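PDB 1PFF: methionine gamma-lyase from Trichomonas vaginalis, which belongs to the Cys/Met metabolism family of pyridoxal-phosphate-dependent enzymes and assembles from four protein chains. Local coordinates for residues A162-I165 / A166-S170. Residues are numbered along the deposited sequence; the frame is centred on the assembly and turned at random.
Sequences ADII and AKVKS. With EDO (1,2-ethanediol), chain M.
Ile165 meets Lys169 one turn further along the helix through both backbone and side chain. Lys169 N donates to Ile165 O over 2.9 Å, with an N-H...O angle of 158°. Outside the backbone, the CG2 methyl of Ile165 comes 4.0 Å from Lys169 CE. A chi1 of -67° sets CG1 of Ile165 anti to the carbonyl carbon and leaves the CG2 methyl anti to the backbone N, where the lysine chain, extended beyond CG, runs past it; Lys169 CG also lies 3.4 Å from Ile165 O. Since Lys169 NZ forms a salt bridge with Glu4, the far end of this chain is tied to helix 2-11. Ala166 N bonds to Ala162 O at 2.8 Å, and the CB of Ala166 rests 3.4 Å from the same oxygen. Ser170 OG lies 2.9 Å from Ala166 O and bonds to it; the backbone N of the serine is a second donor to that oxygen, from the opposite face of the carbonyl plane. Val168 supplies the third link: its N reaches Ile164 O at 2.9 Å in the carbonyl plane, the bond being nearly straight (164°), while Val168 CG2 approaches Ile164 CG2 at 4.1 Å. The Lys167 N to Asp163 O bond, on the exposed side, is weak. Ile164 and Val168 pack on Phe33 of helix 22-33, whereas Ile165 covers Ala15 and Ala17 of strand 15-19 and Val158 and Ser160 of strand 156-160. These i to i+4 bonds and the one-sided burial mark the first turns of an amphipathic alpha-helix, 162-177, lying against the edge of the seven-stranded sheet in a PLP-dependent aminotransferase-type fold.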
ATOM      1  N   ALA A 162     -11.902  13.282 -25.517  1.00 14.88           N
ATOM      2  CA  ALA A 162     -10.467  13.445 -25.258  1.00 15.13           C
ATOM      3  C   ALA A 162     -10.052  14.903 -25.048  1.00 15.50           C
ATOM      4  O   ALA A 162      -9.273  15.218 -24.134  1.00 15.67           O
ATOM      5  CB  ALA A 162      -9.643  12.813 -26.375  1.00 15.20           C
ATOM      6  N   ASP A 163     -10.583  15.793 -25.879  1.00 15.50           N
ATOM      7  CA  ASP A 163     -10.202  17.197 -25.788  1.00 15.80           C
ATOM      8  C   ASP A 163     -10.688  17.886 -24.503  1.00 15.21           C
ATOM      9  O   ASP A 163      -9.952  18.682 -23.914  1.00 15.33           O
ATOM     10  CB  ASP A 163     -10.535  17.968 -27.083  1.00 16.20           C
ATOM     11  CG  ASP A 163     -12.028  18.171 -27.315  1.00 18.65           C
ATOM     12  OD1 ASP A 163     -12.880  17.515 -26.675  1.00 19.99           O
ATOM     13  OD2 ASP A 163     -12.441  18.996 -28.164  1.00 22.93           O
ATOM     14  N   ILE A 164     -11.898  17.551 -24.053  1.00 14.84           N
ATOM     15  CA  ILE A 164     -12.392  18.002 -22.748  1.00 14.55           C
ATOM     16  C   ILE A 164     -11.535  17.448 -21.592  1.00 14.14           C
ATOM     17  O   ILE A 164     -11.093  18.209 -20.727  1.00 14.07           O
ATOM     18  CB  ILE A 164     -13.887  17.639 -22.548  1.00 14.37           C
ATOM     19  CG1 ILE A 164     -14.770  18.498 -23.464  1.00 15.24           C
ATOM     20  CG2 ILE A 164     -14.305  17.842 -21.074  1.00 15.12           C
ATOM     21  CD1 ILE A 164     -16.211  18.033 -23.553  1.00 17.79           C
ATOM     22  N   ILE A 165     -11.295  16.134 -21.590  1.00 13.67           N
ATOM     23  CA  ILE A 165     -10.472  15.511 -20.546  1.00 13.60           C
ATOM     24  C   ILE A 165      -9.046  16.055 -20.508  1.00 13.60           C
ATOM     25  O   ILE A 165      -8.454  16.165 -19.436  1.00 14.21           O
ATOM     26  CB  ILE A 165     -10.466  13.968 -20.671  1.00 13.73           C
ATOM     27  CG1 ILE A 165     -11.862  13.389 -20.372  1.00 13.12           C
ATOM     28  CG2 ILE A 165      -9.386  13.359 -19.746  1.00 13.37           C
ATOM     29  CD1 ILE A 165     -12.473  13.885 -19.044  1.00 13.70           C
ATOM     30  N   ALA A 166      -8.492  16.385 -21.675  1.00 13.96           N
ATOM     31  CA  ALA A 166      -7.195  17.064 -21.737  1.00 13.97           C
ATOM     32  C   ALA A 166      -7.178  18.331 -20.872  1.00 13.81           C
ATOM     33  O   ALA A 166      -6.238  18.545 -20.126  1.00 13.97           O
ATOM     34  CB  ALA A 166      -6.817  17.396 -23.178  1.00 14.37           C
ATOM     35  N   LYS A 167      -8.224  19.149 -20.971  1.00 14.37           N
ATOM     36  CA  LYS A 167      -8.349  20.389 -20.184  1.00 14.38           C
ATOM     37  C   LYS A 167      -8.653  20.125 -18.711  1.00 14.27           C
ATOM     38  O   LYS A 167      -8.129  20.806 -17.825  1.00 14.04           O
ATOM     39  CB  LYS A 167      -9.432  21.292 -20.781  1.00 14.91           C
ATOM     40  CG  LYS A 167      -9.041  21.927 -22.105  1.00 16.66           C
ATOM     41  CD  LYS A 167     -10.044  22.999 -22.511  1.00 20.12           C
ATOM     42  CE  LYS A 167      -9.564  23.753 -23.748  1.00 23.06           C
ATOM     43  NZ  LYS A 167     -10.707  24.349 -24.506  1.00 24.50           N
ATOM     44  N   VAL A 168      -9.504  19.133 -18.449  1.00 14.63           N
ATOM     45  CA  VAL A 168      -9.810  18.720 -17.078  1.00 14.10           C
ATOM     46  C   VAL A 168      -8.510  18.341 -16.352  1.00 14.30           C
ATOM     47  O   VAL A 168      -8.297  18.762 -15.220  1.00 13.95           O
ATOM     48  CB  VAL A 168     -10.846  17.555 -17.029  1.00 14.58           C
ATOM     49  CG1 VAL A 168     -10.972  16.966 -15.603  1.00 14.76           C
ATOM     50  CG2 VAL A 168     -12.203  18.018 -17.547  1.00 14.23           C
ATOM     51  N   LYS A 169      -7.636  17.588 -17.025  1.00 14.26           N
ATOM     52  CA  LYS A 169      -6.372  17.154 -16.430  1.00 14.61           C
ATOM     53  C   LYS A 169      -5.384  18.301 -16.265  1.00 15.00           C
ATOM     54  O   LYS A 169      -4.854  18.529 -15.167  1.00 15.24           O
ATOM     55  CB  LYS A 169      -5.725  16.049 -17.277  1.00 14.45           C
ATOM     56  CG  LYS A 169      -6.410  14.697 -17.159  1.00 15.10           C
ATOM     57  CD  LYS A 169      -5.686  13.619 -17.950  1.00 15.60           C
ATOM     58  CE  LYS A 169      -6.242  12.247 -17.591  1.00 17.00           C
ATOM     59  NZ  LYS A 169      -5.507  11.153 -18.284  1.00 19.19           N
ATOM     60  N   SER A 170      -5.129  19.019 -17.357  1.00 15.07           N
ATOM     61  CA  SER A 170      -4.049  20.002 -17.359  1.00 15.78           C
ATOM     62  C   SER A 170      -4.431  21.290 -16.631  1.00 15.66           C
ATOM     63  O   SER A 170      -3.567  21.967 -16.069  1.00 16.19           O
ATOM     64  CB  SER A 170      -3.534  20.274 -18.781  1.00 15.98           C
ATOM     65  OG  SER A 170      -4.524  20.875 -19.591  1.00 17.51           O
TER
HETATM   66  C1  EDO M1015     -12.857  27.425 -26.280  1.00 62.76           C
HETATM   67  O1  EDO M1015     -11.480  27.544 -25.949  1.00 62.51           O
HETATM   68  C2  EDO M1015     -13.445  26.171 -25.640  1.00 62.66           C
HETATM   69  O2  EDO M1015     -13.304  26.234 -24.227  1.00 62.42           O